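PDB 4ANN: type VII secretion system protein EssB from Staphylococcus aureus, which is a membrane component of the type VII (Ess) secretion system, probably required for secretion of EsxA and EsxB, this chain being its cytoplasmic part. Local coordinates for residues A[20-25]-A[129-134]; A[44-49]-A[94-99]; A[88-93]-A[141-146]; A[100-105]-A[124-129]. All blocks are in the same frame, centred on the assembly; numbering follows the deposited sequence.

Contact 1 of 4, residues A[20-25]-A[129-134]; sequences DMREIP and VDPLPV
R22 reaches out from strand 21-25 to the loop 129-134 and grips it by the backbone. Its CG stands anti to the backbone N (chi1 173°) and the rest of the chain runs straight to NE, so the guanidinium is carried the full length of the side chain away from the strand. There NH2 donates to D130 O at 2.8 Å, with an angle of 149° at the hydrogen. The donor sits above the carbonyl plane, 41° out of it, while the oxygen lies near the edge of the guanidinium. The other terminal nitrogen, NH1, is bonded to R123 O, so two backbone carbonyls fix the rotation of the flat group. I24, two residues along, lays its CD1 3.6 Å above the centre of the guanidinium plane, an apolar cover on one face. Its other branch, CG2, meets V129 CG2 at 4.2 Å, the side chains crossing at about a right angle. V129 CG2 approaches the guanidinium obliquely, 3.9 Å from R22 NH2. A long arginine suits the distance, the nearest CA atoms, of I24 and V129, being 8.7 Å apart. P131, held by a cis peptide bond, brings its CD obliquely to 4.3 Å from R22 NH2. The contact joins an outer strand of the antiparallel sheet 21-25/58-63/50-54 to the connection leading into helix 136-151, consistent with the link between lobes of a protein-kinase-like fold.

Contact 2 of 4, residues A[44-49]-A[94-99]; sequences SPYFID and EEVNRT
Y46 and V96 are the closest backbone positions, their CA atoms 6.9 Å apart, where a type I beta turn from S44 to F47 packs against a short helical run, 94-98, that lacks regular helix bonds. The turn is reinforced as an ST turn: S44 OG accepts from Y46 N at 3.1 Å, a bond straight to within 12° that a small hydroxyl residue at the head of the turn can make. Y46 and V96 slide past each other in opposite directions, and V96 CG2 touches Y46 CB at 3.5 Å. The tyrosine ring continues beyond the valine to E95, crossing that side chain at a slant, with its OH 3.3 Å from E95 CB. This is contact with the aliphatic root of the glutamate, whose bent chain takes the carboxylate away. On its other branch V96 offers CG1 to F47 CZ at 3.9 Å, these side chains crossing at about a right angle. A beta-branched residue thus serves two aromatic neighbours, CG2 mainly against Y46 and CG1 against F47, which CG1 reaches because it stands anti to the backbone N (chi1 172°). F47 is buried further by Y101, and V96 by F103. T99, whose OG1 also accepts from Y101 N, bonds twice to V96 O: through N at 3.0 Å, and through OG1 at 2.7 Å, in the carbonyl plane on a lone pair.

Contact 3 of 4, residues A[88-93]-A[141-146]; sequences LNIKNL and TRYKAL
The ring of Y143 has I90 over one face: CG2 lies 4.2 Å from the ring centroid and only 17° off its normal, a CH-pi contact offset toward the rim. I90 CB comes in beside it, 3.9 Å from Y143 CE1. The two residues slide past each other in opposite directions, and K91 N approaches the ring obliquely. The ring extends this far because CG is anti to the backbone N of Y143 (chi1 -163°), swung well off helix 136-151. Its hydroxyl ends among backbone atoms near the end of helix 80-89, hydrogen-bonded to L87 O and 3.4 Å from L88 O. Tyrosine suits the place, combining an apolar face with a polar end for the L87 carbonyl. I90 also sends its CD1 to L146, meeting CD1 of that leucine at 4.1 Å; L110 and F112 of strand 110-112 back the isoleucine. The contact ties the turn after helix 80-89 to helix 136-151, and recalls protein kinases, in which the turn after helix C of the small lobe is held by helix E of the large one.

Contact 4 of 4, residues A[100-105]-A[124-129]; sequences RYTFVL and GLQNVV
R100 starts the pairing with its carbonyl: Q126 N donates to R100 O at 2.8 Å, almost in line at the hydrogen (174°), and L125 CA adds a CA-H...O contact to the same oxygen at 3.5 Å. Y101 comes next, opposite L125 in a non-hydrogen-bonded antiparallel pair. Both side chains leave the same face of the two-stranded ribbon and lie side by side, with L125 CD2 3.6 Å from Y101 CD1, while G124 O sits at the ring edge, in its plane. A large aromatic suits this site: its OH is bonded to L39 O, and R123 makes a cation-pi contact with the ring. Just beyond strand 124-125 the chain turns back in a classic beta bulge, V128 and V129 both facing L125, whose O takes their two amides; segment 124-129 is therefore folded on itself right beside the ribbon 101-102/124-125. T102 follows as the hydrogen-bonded partner of G124: T102 N gives to G124 O at 3.0 Å and G124 N to T102 O at 3.1 Å. Its OG1 stands between the backbone N and the carbonyl carbon (chi1 63°), which points it at the glycine, 2.9 Å from G124 CA. Glycine, with no side chain on that face, admits this close approach, and the hydroxyl is satisfied across the loop by P131 O.

Contact 4, the two-stranded ribbon 101-102/124-125, lies amid the others: its centre is about 8 Å from that of contact 1, 10 Å from contact 2 and 18 Å from contact 3, and it touches all three. Contacts 1 and 3 lie farthest apart, about 21 Å between centres. Along the chain, contacts 2 and 4 both fall inside the loop closed by contact 1, contact 2 closing before contact 4 opens, whereas contacts 2 and 3 interleave. Residues 88-99 pass directly from contact 3 to contact 2. Contact 1 ties strand 21-25 to the connection before helix 136-151, and contact 3 ties the turn after helix 80-89 to that helix, consistent with two lobes of a kinase-like domain.

Contact 1 of 4, residues A[20-25]-A[129-134]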
loop_
_atom_site.group_PDB
_atom_site.type_symbol
_atom_site.label_atom_id
_atom_site.label_comp_id
_atom_site.label_asym_id
_atom_site.label_seq_id
_atom_site.Cartn_x
_atom_site.Cartn_y
_atom_site.Cartn_z
ATOM N N ASP A 20 3.632 14.307 -3.353
ATOM C CA ASP A 20 4.477 13.906 -4.440
ATOM C C ASP A 20 5.957 14.085 -4.113
ATOM O O ASP A 20 6.687 13.724 -5.081
ATOM C CB ASP A 20 4.153 14.619 -5.752
ATOM N N MET A 21 6.375 14.597 -2.939
ATOM C CA MET A 21 7.852 14.761 -2.602
ATOM C C MET A 21 8.028 14.014 -1.285
ATOM O O MET A 21 7.135 13.860 -0.422
ATOM C CB MET A 21 8.398 16.197 -2.574
ATOM C CG MET A 21 9.908 16.467 -2.503
ATOM S SD MET A 21 10.655 16.644 -0.857
ATOM C CE MET A 21 10.267 18.345 -0.403
ATOM N N ARG A 22 9.180 13.496 -1.032
ATOM C CA ARG A 22 9.649 12.977 0.229
ATOM C C ARG A 22 11.051 13.511 0.489
ATOM O O ARG A 22 11.903 13.517 -0.402
ATOM C CB ARG A 22 9.670 11.451 0.093
ATOM C CG ARG A 22 10.282 10.802 1.270
ATOM C CD ARG A 22 10.442 9.293 0.992
ATOM N NE ARG A 22 11.027 8.749 2.195
ATOM C CZ ARG A 22 11.368 7.459 2.280
ATOM N NH1 ARG A 22 11.208 6.637 1.279
ATOM N NH2 ARG A 22 11.878 7.040 3.452
ATOM N N GLU A 23 11.353 13.891 1.752
ATOM C CA GLU A 23 12.689 14.314 2.138
ATOM C C GLU A 23 13.233 13.350 3.147
ATOM O O GLU A 23 12.559 12.965 4.113
ATOM C CB GLU A 23 12.673 15.741 2.719
ATOM C CG GLU A 23 14.085 16.188 3.146
ATOM C CD GLU A 23 14.132 17.570 3.668
ATOM O OE1 GLU A 23 13.763 18.424 2.843
ATOM O OE2 GLU A 23 14.554 17.856 4.808
ATOM N N ILE A 24 14.476 12.934 2.935
ATOM C CA ILE A 24 15.206 12.010 3.833
ATOM C C ILE A 24 16.429 12.717 4.349
ATOM O O ILE A 24 17.338 13.014 3.574
ATOM C CB ILE A 24 15.622 10.725 3.080
ATOM C CG1 ILE A 24 14.383 10.004 2.508
ATOM C CG2 ILE A 24 16.498 9.827 3.982
ATOM C CD1 ILE A 24 14.713 8.924 1.539
ATOM N N PRO A 25 16.511 13.023 5.645
ATOM C CA PRO A 25 17.752 13.711 6.145
ATOM C C PRO A 25 18.933 12.792 6.005
ATOM O O PRO A 25 18.885 11.591 6.302
ATOM C CB PRO A 25 17.420 13.995 7.607
ATOM C CG PRO A 25 15.956 13.887 7.711
ATOM C CD PRO A 25 15.474 12.841 6.700
ATOM N N VAL A 129 16.711 2.354 5.361
ATOM C CA VAL A 129 15.886 3.532 5.555
ATOM C C VAL A 129 14.436 3.103 5.722
ATOM O O VAL A 129 13.984 2.111 5.091
ATOM C CB VAL A 129 16.071 4.572 4.428
ATOM C CG1 VAL A 129 15.550 4.070 3.096
ATOM C CG2 VAL A 129 15.371 5.887 4.780
ATOM N N ASP A 130 13.702 3.821 6.533
ATOM C CA ASP A 130 12.284 3.628 6.774
ATOM C C ASP A 130 11.504 3.859 5.501
ATOM O O ASP A 130 12.027 4.489 4.540
ATOM C CB ASP A 130 11.817 4.592 7.883
ATOM C CG ASP A 130 12.262 4.208 9.270
ATOM O OD1 ASP A 130 12.748 3.077 9.479
ATOM O OD2 ASP A 130 12.118 5.094 10.174
ATOM N N PRO A 131 10.255 3.353 5.354
ATOM C CA PRO A 131 9.481 2.676 6.384
ATOM C C PRO A 131 10.004 1.276 6.723
ATOM O O PRO A 131 10.575 0.560 5.912
ATOM C CB PRO A 131 8.050 2.573 5.801
ATOM C CG PRO A 131 8.277 2.694 4.313
ATOM C CD PRO A 131 9.435 3.629 4.182
ATOM N N LEU A 132 9.751 0.979 7.999
ATOM C CA LEU A 132 9.900 -0.358 8.431
ATOM C C LEU A 132 8.747 -1.224 7.936
ATOM O O LEU A 132 7.617 -0.731 7.827
ATOM C CB LEU A 132 9.791 -0.421 9.962
ATOM C CG LEU A 132 10.716 0.552 10.722
ATOM C CD1 LEU A 132 10.384 0.581 12.206
ATOM C CD2 LEU A 132 12.151 0.160 10.373
ATOM N N PRO A 133 9.040 -2.481 7.743
ATOM C CA PRO A 133 7.854 -3.353 7.375
ATOM C C PRO A 133 6.952 -3.520 8.562
ATOM O O PRO A 133 7.299 -3.308 9.738
ATOM C CB PRO A 133 8.724 -4.530 6.909
ATOM C CG PRO A 133 9.913 -4.579 7.812
ATOM C CD PRO A 133 10.363 -3.153 7.943
ATOM N N VAL A 134 5.693 -3.845 8.308
ATOM C CA VAL A 134 4.601 -4.051 9.259
ATOM C C VAL A 134 4.367 -5.548 9.474
ATOM O O VAL A 134 4.604 -6.363 8.563
ATOM C CB VAL A 134 3.282 -3.365 8.865
ATOM C CG1 VAL A 134 3.480 -1.836 8.664
ATOM C CG2 VAL A 134 2.590 -3.963 7.643
#

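Contact 2 of 4, residues A[44-49]-A[94-99]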
loop_
_atom_site.group_PDB
_atom_site.type_symbol
_atom_site.label_atom_id
_atom_site.label_comp_id
_atom_site.label_asym_id
_atom_site.label_seq_id
_atom_site.Cartn_x
_atom_site.Cartn_y
_atom_site.Cartn_z
ATOM N N SER A 44 10.975 -0.488 -10.485
ATOM C CA SER A 44 10.531 -1.722 -9.901
ATOM C C SER A 44 9.103 -2.014 -10.373
ATOM O O SER A 44 8.304 -1.060 -10.394
ATOM C CB SER A 44 10.460 -1.642 -8.377
ATOM O OG SER A 44 9.692 -2.725 -7.844
ATOM N N PRO A 45 8.792 -3.247 -10.678
ATOM C CA PRO A 45 7.378 -3.524 -11.104
ATOM C C PRO A 45 6.378 -3.306 -10.001
ATOM O O PRO A 45 5.200 -3.370 -10.291
ATOM C CB PRO A 45 7.418 -4.989 -11.504
ATOM C CG PRO A 45 8.677 -5.530 -10.986
ATOM C CD PRO A 45 9.617 -4.442 -10.664
ATOM N N TYR A 46 6.794 -3.098 -8.760
ATOM C CA TYR A 46 5.872 -2.966 -7.653
ATOM C C TYR A 46 5.750 -1.546 -7.128
ATOM O O TYR A 46 4.989 -1.355 -6.195
ATOM C CB TYR A 46 6.295 -3.872 -6.497
ATOM C CG TYR A 46 6.276 -5.311 -6.987
ATOM C CD1 TYR A 46 5.058 -5.943 -7.280
ATOM C CD2 TYR A 46 7.433 -6.042 -7.138
ATOM C CE1 TYR A 46 4.990 -7.237 -7.724
ATOM C CE2 TYR A 46 7.425 -7.361 -7.612
ATOM C CZ TYR A 46 6.184 -7.913 -7.884
ATOM O OH TYR A 46 6.138 -9.199 -8.342
ATOM N N PHE A 47 6.432 -0.570 -7.719
ATOM C CA PHE A 47 6.429 0.776 -7.216
ATOM C C PHE A 47 6.237 1.821 -8.319
ATOM O O PHE A 47 6.668 1.638 -9.455
ATOM C CB PHE A 47 7.747 1.139 -6.494
ATOM C CG PHE A 47 7.905 0.407 -5.203
ATOM C CD1 PHE A 47 7.359 0.934 -4.050
ATOM C CD2 PHE A 47 8.592 -0.791 -5.124
ATOM C CE1 PHE A 47 7.505 0.272 -2.842
ATOM C CE2 PHE A 47 8.704 -1.446 -3.898
ATOM C CZ PHE A 47 8.176 -0.926 -2.759
ATOM N N ILE A 48 5.615 2.917 -7.955
ATOM C CA ILE A 48 5.586 4.153 -8.749
ATOM C C ILE A 48 7.018 4.517 -9.063
ATOM O O ILE A 48 7.907 4.458 -8.189
ATOM C CB ILE A 48 4.893 5.291 -7.895
ATOM C CG1 ILE A 48 3.436 4.905 -7.566
ATOM C CG2 ILE A 48 5.049 6.648 -8.477
ATOM C CD1 ILE A 48 2.562 4.923 -8.762
ATOM N N ASP A 49 7.281 4.940 -10.285
ATOM C CA ASP A 49 8.598 5.447 -10.643
ATOM C C ASP A 49 8.914 6.730 -9.853
ATOM O O ASP A 49 8.031 7.494 -9.532
ATOM C CB ASP A 49 8.686 5.746 -12.117
ATOM C CG ASP A 49 8.818 4.452 -12.938
ATOM O OD1 ASP A 49 9.261 3.394 -12.434
ATOM O OD2 ASP A 49 8.500 4.532 -14.165
ATOM N N GLU A 94 2.675 -8.424 -1.650
ATOM C CA GLU A 94 3.492 -9.309 -0.812
ATOM C C GLU A 94 4.759 -9.720 -1.550
ATOM O O GLU A 94 5.744 -10.101 -0.881
ATOM C CB GLU A 94 2.704 -10.561 -0.376
ATOM C CG GLU A 94 1.461 -10.278 0.419
ATOM C CD GLU A 94 1.061 -11.220 1.499
ATOM O OE1 GLU A 94 0.413 -12.238 1.187
ATOM O OE2 GLU A 94 1.416 -10.876 2.651
ATOM N N GLU A 95 4.782 -9.665 -2.874
ATOM C CA GLU A 95 6.003 -9.979 -3.620
ATOM C C GLU A 95 7.129 -9.023 -3.246
ATOM O O GLU A 95 8.305 -9.348 -3.415
ATOM C CB GLU A 95 5.752 -9.934 -5.129
ATOM C CG GLU A 95 4.797 -11.051 -5.597
ATOM C CD GLU A 95 5.347 -12.436 -5.425
ATOM O OE1 GLU A 95 6.497 -12.787 -5.690
ATOM O OE2 GLU A 95 4.605 -13.300 -4.923
ATOM N N VAL A 96 6.828 -7.847 -2.724
ATOM C CA VAL A 96 7.834 -6.867 -2.319
ATOM C C VAL A 96 8.649 -7.393 -1.159
ATOM O O VAL A 96 9.854 -7.072 -1.051
ATOM C CB VAL A 96 7.223 -5.503 -1.928
ATOM C CG1 VAL A 96 8.240 -4.549 -1.318
ATOM C CG2 VAL A 96 6.570 -4.919 -3.215
ATOM N N ASN A 97 8.093 -8.260 -0.334
ATOM C CA ASN A 97 8.835 -8.739 0.814
ATOM C C ASN A 97 10.050 -9.560 0.441
ATOM O O ASN A 97 10.966 -9.722 1.267
ATOM C CB ASN A 97 7.856 -9.493 1.684
ATOM C CG ASN A 97 6.743 -8.650 2.230
ATOM O OD1 ASN A 97 6.885 -7.443 2.364
ATOM N ND2 ASN A 97 5.579 -9.285 2.549
ATOM N N ARG A 98 10.129 -10.123 -0.751
ATOM C CA ARG A 98 11.320 -10.883 -1.191
ATOM C C ARG A 98 12.459 -9.999 -1.691
ATOM O O ARG A 98 13.597 -10.425 -1.966
ATOM C CB ARG A 98 10.818 -11.865 -2.250
ATOM C CG ARG A 98 11.027 -11.488 -3.696
ATOM C CD ARG A 98 9.819 -11.361 -4.601
ATOM N NE ARG A 98 9.832 -10.202 -5.519
ATOM C CZ ARG A 98 10.946 -9.953 -6.226
ATOM N NH1 ARG A 98 12.149 -10.548 -6.312
ATOM N NH2 ARG A 98 10.811 -8.883 -7.004
ATOM N N THR A 99 12.165 -8.735 -1.873
ATOM C CA THR A 99 13.137 -7.774 -2.329
ATOM C C THR A 99 13.702 -7.019 -1.136
ATOM O O THR A 99 13.336 -7.278 0.023
ATOM C CB THR A 99 12.523 -6.725 -3.271
ATOM O OG1 THR A 99 11.652 -5.815 -2.609
ATOM C CG2 THR A 99 11.627 -7.353 -4.325
#

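Contact 3 of 4, residues A[88-93]-A[141-146]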
loop_
_atom_site.group_PDB
_atom_site.type_symbol
_atom_site.label_atom_id
_atom_site.label_comp_id
_atom_site.label_asym_id
_atom_site.label_seq_id
_atom_site.Cartn_x
_atom_site.Cartn_y
_atom_site.Cartn_z
ATOM N N LEU A 88 -8.647 -8.259 -4.894
ATOM C CA LEU A 88 -7.946 -9.530 -4.846
ATOM C C LEU A 88 -6.499 -9.358 -5.255
ATOM O O LEU A 88 -5.592 -9.973 -4.683
ATOM C CB LEU A 88 -8.661 -10.543 -5.698
ATOM C CG LEU A 88 -9.903 -11.178 -5.050
ATOM C CD1 LEU A 88 -10.829 -11.786 -6.084
ATOM C CD2 LEU A 88 -9.470 -12.249 -4.030
ATOM N N ASN A 89 -6.250 -8.523 -6.252
ATOM C CA ASN A 89 -4.879 -8.339 -6.735
ATOM C C ASN A 89 -3.988 -7.627 -5.766
ATOM O O ASN A 89 -2.750 -7.717 -5.920
ATOM C CB ASN A 89 -4.881 -7.614 -8.083
ATOM C CG ASN A 89 -5.367 -8.475 -9.253
ATOM O OD1 ASN A 89 -5.409 -9.697 -9.164
ATOM N ND2 ASN A 89 -5.692 -7.815 -10.337
ATOM N N ILE A 90 -4.514 -6.914 -4.781
ATOM C CA ILE A 90 -3.665 -6.167 -3.824
ATOM C C ILE A 90 -2.652 -7.078 -3.164
ATOM O O ILE A 90 -1.533 -6.676 -2.857
ATOM C CB ILE A 90 -4.526 -5.432 -2.791
ATOM C CG1 ILE A 90 -5.328 -4.316 -3.445
ATOM C CG2 ILE A 90 -3.693 -4.957 -1.598
ATOM C CD1 ILE A 90 -6.374 -3.673 -2.546
ATOM N N LYS A 91 -3.020 -8.333 -2.918
ATOM C CA LYS A 91 -2.124 -9.279 -2.247
ATOM C C LYS A 91 -0.824 -9.466 -2.993
ATOM O O LYS A 91 0.177 -9.923 -2.390
ATOM C CB LYS A 91 -2.873 -10.610 -2.064
ATOM C CG LYS A 91 -2.850 -11.570 -3.254
ATOM C CD LYS A 91 -3.297 -12.945 -2.788
ATOM C CE LYS A 91 -3.411 -14.070 -3.803
ATOM N NZ LYS A 91 -3.465 -15.405 -3.107
ATOM N N ASN A 92 -0.752 -9.133 -4.284
ATOM C CA ASN A 92 0.485 -9.217 -5.060
ATOM C C ASN A 92 1.601 -8.329 -4.487
ATOM O O ASN A 92 2.777 -8.623 -4.719
ATOM C CB ASN A 92 0.217 -8.840 -6.505
ATOM C CG ASN A 92 1.252 -9.300 -7.483
ATOM O OD1 ASN A 92 1.629 -10.491 -7.518
ATOM N ND2 ASN A 92 1.693 -8.404 -8.352
ATOM N N LEU A 93 1.255 -7.301 -3.705
ATOM C CA LEU A 93 2.304 -6.510 -3.067
ATOM C C LEU A 93 3.148 -7.290 -2.123
ATOM O O LEU A 93 4.268 -6.886 -1.788
ATOM C CB LEU A 93 1.717 -5.266 -2.362
ATOM C CG LEU A 93 1.313 -4.151 -3.308
ATOM C CD1 LEU A 93 0.665 -3.047 -2.483
ATOM C CD2 LEU A 93 2.502 -3.638 -4.166
ATOM N N THR A 141 -4.950 -6.141 8.823
ATOM C CA THR A 141 -5.894 -5.109 9.234
ATOM C C THR A 141 -6.029 -4.050 8.144
ATOM O O THR A 141 -7.127 -3.579 7.843
ATOM C CB THR A 141 -5.390 -4.470 10.544
ATOM O OG1 THR A 141 -5.474 -5.460 11.561
ATOM C CG2 THR A 141 -6.236 -3.292 10.958
ATOM N N ARG A 142 -4.895 -3.611 7.599
ATOM C CA ARG A 142 -4.926 -2.589 6.538
ATOM C C ARG A 142 -5.645 -3.099 5.289
ATOM O O ARG A 142 -6.423 -2.358 4.652
ATOM C CB ARG A 142 -3.514 -2.114 6.262
ATOM C CG ARG A 142 -2.932 -1.292 7.370
ATOM C CD ARG A 142 -1.429 -1.033 7.203
ATOM N NE ARG A 142 -1.022 -0.053 8.183
ATOM C CZ ARG A 142 -1.030 1.260 8.011
ATOM N NH1 ARG A 142 -1.302 1.860 6.841
ATOM N NH2 ARG A 142 -0.690 2.023 9.016
ATOM N N TYR A 143 -5.424 -4.353 4.905
ATOM C CA TYR A 143 -6.122 -4.930 3.752
ATOM C C TYR A 143 -7.629 -4.959 3.989
ATOM O O TYR A 143 -8.423 -4.578 3.128
ATOM C CB TYR A 143 -5.493 -6.303 3.468
ATOM C CG TYR A 143 -5.764 -6.896 2.128
ATOM C CD1 TYR A 143 -6.617 -6.421 1.144
ATOM C CD2 TYR A 143 -5.079 -8.052 1.804
ATOM C CE1 TYR A 143 -6.794 -7.077 -0.052
ATOM C CE2 TYR A 143 -5.246 -8.717 0.599
ATOM C CZ TYR A 143 -6.090 -8.196 -0.347
ATOM O OH TYR A 143 -6.260 -8.863 -1.556
ATOM N N LYS A 144 -8.046 -5.381 5.184
ATOM C CA LYS A 144 -9.435 -5.367 5.544
ATOM C C LYS A 144 -10.035 -3.978 5.422
ATOM O O LYS A 144 -11.149 -3.794 4.919
ATOM C CB LYS A 144 -9.626 -5.901 6.969
ATOM C CG LYS A 144 -9.385 -7.382 7.125
ATOM C CD LYS A 144 -9.352 -7.844 8.558
ATOM C CE LYS A 144 -9.352 -9.340 8.682
ATOM N NZ LYS A 144 -9.297 -9.767 10.124
ATOM N N ALA A 145 -9.303 -2.983 5.926
ATOM C CA ALA A 145 -9.774 -1.616 5.865
ATOM C C ALA A 145 -9.937 -1.145 4.418
ATOM O O ALA A 145 -10.921 -0.460 4.094
ATOM C CB ALA A 145 -8.879 -0.692 6.649
ATOM N N LEU A 146 -9.023 -1.503 3.544
ATOM C CA LEU A 146 -9.171 -1.186 2.129
ATOM C C LEU A 146 -10.424 -1.819 1.529
ATOM O O LEU A 146 -11.153 -1.202 0.757
ATOM C CB LEU A 146 -7.937 -1.608 1.311
ATOM C CG LEU A 146 -6.646 -0.823 1.589
ATOM C CD1 LEU A 146 -5.504 -1.445 0.811
ATOM C CD2 LEU A 146 -6.755 0.624 1.239
#

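Contact 4 of 4, residues A[100-105]-A[124-129]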
loop_
_atom_site.group_PDB
_atom_site.type_symbol
_atom_site.label_atom_id
_atom_site.label_comp_id
_atom_site.label_asym_id
_atom_site.label_seq_id
_atom_site.Cartn_x
_atom_site.Cartn_y
_atom_site.Cartn_z
ATOM N N ARG A 100 14.580 -6.084 -1.467
ATOM C CA ARG A 100 15.239 -5.162 -0.564
ATOM C C ARG A 100 14.271 -4.137 0.019
ATOM O O ARG A 100 14.511 -3.591 1.126
ATOM C CB ARG A 100 16.431 -4.465 -1.274
ATOM C CG ARG A 100 17.733 -5.257 -1.309
ATOM C CD ARG A 100 18.810 -4.495 -2.072
ATOM N NE ARG A 100 19.991 -4.166 -1.290
ATOM C CZ ARG A 100 20.132 -3.628 -0.091
ATOM N NH1 ARG A 100 19.095 -3.276 0.674
ATOM N NH2 ARG A 100 21.331 -3.420 0.427
ATOM N N TYR A 101 13.243 -3.784 -0.660
ATOM C CA TYR A 101 12.291 -2.731 -0.489
ATOM C C TYR A 101 11.246 -3.056 0.573
ATOM O O TYR A 101 10.921 -4.186 0.851
ATOM C CB TYR A 101 11.553 -2.397 -1.784
ATOM C CG TYR A 101 12.420 -1.876 -2.904
ATOM C CD1 TYR A 101 13.105 -0.661 -2.818
ATOM C CD2 TYR A 101 12.551 -2.622 -4.072
ATOM C CE1 TYR A 101 13.874 -0.202 -3.849
ATOM C CE2 TYR A 101 13.324 -2.146 -5.118
ATOM C CZ TYR A 101 13.995 -0.952 -5.003
ATOM O OH TYR A 101 14.744 -0.521 -6.050
ATOM N N THR A 102 10.663 -1.991 1.120
ATOM C CA THR A 102 9.526 -2.009 2.014
ATOM C C THR A 102 8.505 -1.033 1.450
ATOM O O THR A 102 8.816 -0.171 0.623
ATOM C CB THR A 102 9.873 -1.623 3.451
ATOM O OG1 THR A 102 10.336 -0.246 3.402
ATOM C CG2 THR A 102 10.976 -2.504 4.070
ATOM N N PHE A 103 7.253 -1.187 1.938
ATOM C CA PHE A 103 6.154 -0.366 1.437
ATOM C C PHE A 103 5.134 -0.168 2.551
ATOM O O PHE A 103 5.150 -0.867 3.567
ATOM C CB PHE A 103 5.477 -1.004 0.207
ATOM C CG PHE A 103 4.665 -2.261 0.501
ATOM C CD1 PHE A 103 5.309 -3.473 0.689
ATOM C CD2 PHE A 103 3.295 -2.234 0.610
ATOM C CE1 PHE A 103 4.598 -4.667 0.998
ATOM C CE2 PHE A 103 2.559 -3.392 0.916
ATOM C CZ PHE A 103 3.238 -4.602 1.100
ATOM N N VAL A 104 4.215 0.753 2.335
ATOM C CA VAL A 104 3.110 1.052 3.211
ATOM C C VAL A 104 1.815 0.712 2.480
ATOM O O VAL A 104 1.657 1.141 1.352
ATOM C CB VAL A 104 3.112 2.547 3.582
ATOM C CG1 VAL A 104 1.892 2.917 4.388
ATOM C CG2 VAL A 104 4.438 2.903 4.262
ATOM N N LEU A 105 0.906 0.006 3.118
ATOM C CA LEU A 105 -0.403 -0.322 2.534
ATOM C C LEU A 105 -1.416 0.686 3.020
ATOM O O LEU A 105 -1.812 0.679 4.212
ATOM C CB LEU A 105 -0.834 -1.728 2.862
ATOM C CG LEU A 105 -2.086 -2.180 2.150
ATOM C CD1 LEU A 105 -1.872 -2.248 0.651
ATOM C CD2 LEU A 105 -2.569 -3.526 2.678
ATOM N N GLY A 124 10.820 2.011 1.424
ATOM C CA GLY A 124 11.994 1.901 2.283
ATOM C C GLY A 124 12.936 0.864 1.770
ATOM O O GLY A 124 12.700 0.198 0.737
ATOM N N LEU A 125 14.047 0.694 2.498
ATOM C CA LEU A 125 15.053 -0.299 2.200
ATOM C C LEU A 125 15.418 -0.993 3.476
ATOM O O LEU A 125 15.778 -0.295 4.422
ATOM C CB LEU A 125 16.291 0.320 1.635
ATOM C CG LEU A 125 16.201 0.845 0.242
ATOM C CD1 LEU A 125 17.467 1.672 0.000
ATOM C CD2 LEU A 125 16.061 -0.315 -0.766
ATOM N N GLN A 126 15.343 -2.314 3.433
ATOM C CA GLN A 126 15.604 -3.081 4.644
ATOM C C GLN A 126 16.925 -2.710 5.253
ATOM O O GLN A 126 17.934 -2.651 4.560
ATOM C CB GLN A 126 15.554 -4.573 4.316
ATOM C CG GLN A 126 14.124 -4.852 3.801
ATOM C CD GLN A 126 13.466 -5.677 4.903
ATOM O OE1 GLN A 126 13.326 -5.195 6.025
ATOM N NE2 GLN A 126 13.154 -6.900 4.473
ATOM N N ASN A 127 16.890 -2.422 6.555
ATOM C CA ASN A 127 18.107 -2.241 7.324
ATOM C C ASN A 127 18.789 -0.944 6.911
ATOM O O ASN A 127 19.894 -0.751 7.414
ATOM C CB ASN A 127 19.122 -3.381 7.162
ATOM C CG ASN A 127 18.571 -4.739 7.491
ATOM O OD1 ASN A 127 18.765 -5.757 6.810
ATOM N ND2 ASN A 127 17.856 -4.810 8.611
ATOM N N VAL A 128 18.129 -0.115 6.110
ATOM C CA VAL A 128 18.773 1.076 5.574
ATOM C C VAL A 128 18.001 2.368 5.776
ATOM O O VAL A 128 18.563 3.344 6.219
ATOM C CB VAL A 128 19.072 0.863 4.082
ATOM C CG1 VAL A 128 19.555 2.146 3.483
ATOM C CG2 VAL A 128 20.097 -0.227 3.915
ATOM N N VAL A 129 16.711 2.354 5.361
ATOM C CA VAL A 129 15.886 3.532 5.555
ATOM C C VAL A 129 14.436 3.103 5.722
ATOM O O VAL A 129 13.984 2.111 5.091
ATOM C CB VAL A 129 16.071 4.572 4.428
ATOM C CG1 VAL A 129 15.550 4.070 3.096
ATOM C CG2 VAL A 129 15.371 5.887 4.780
#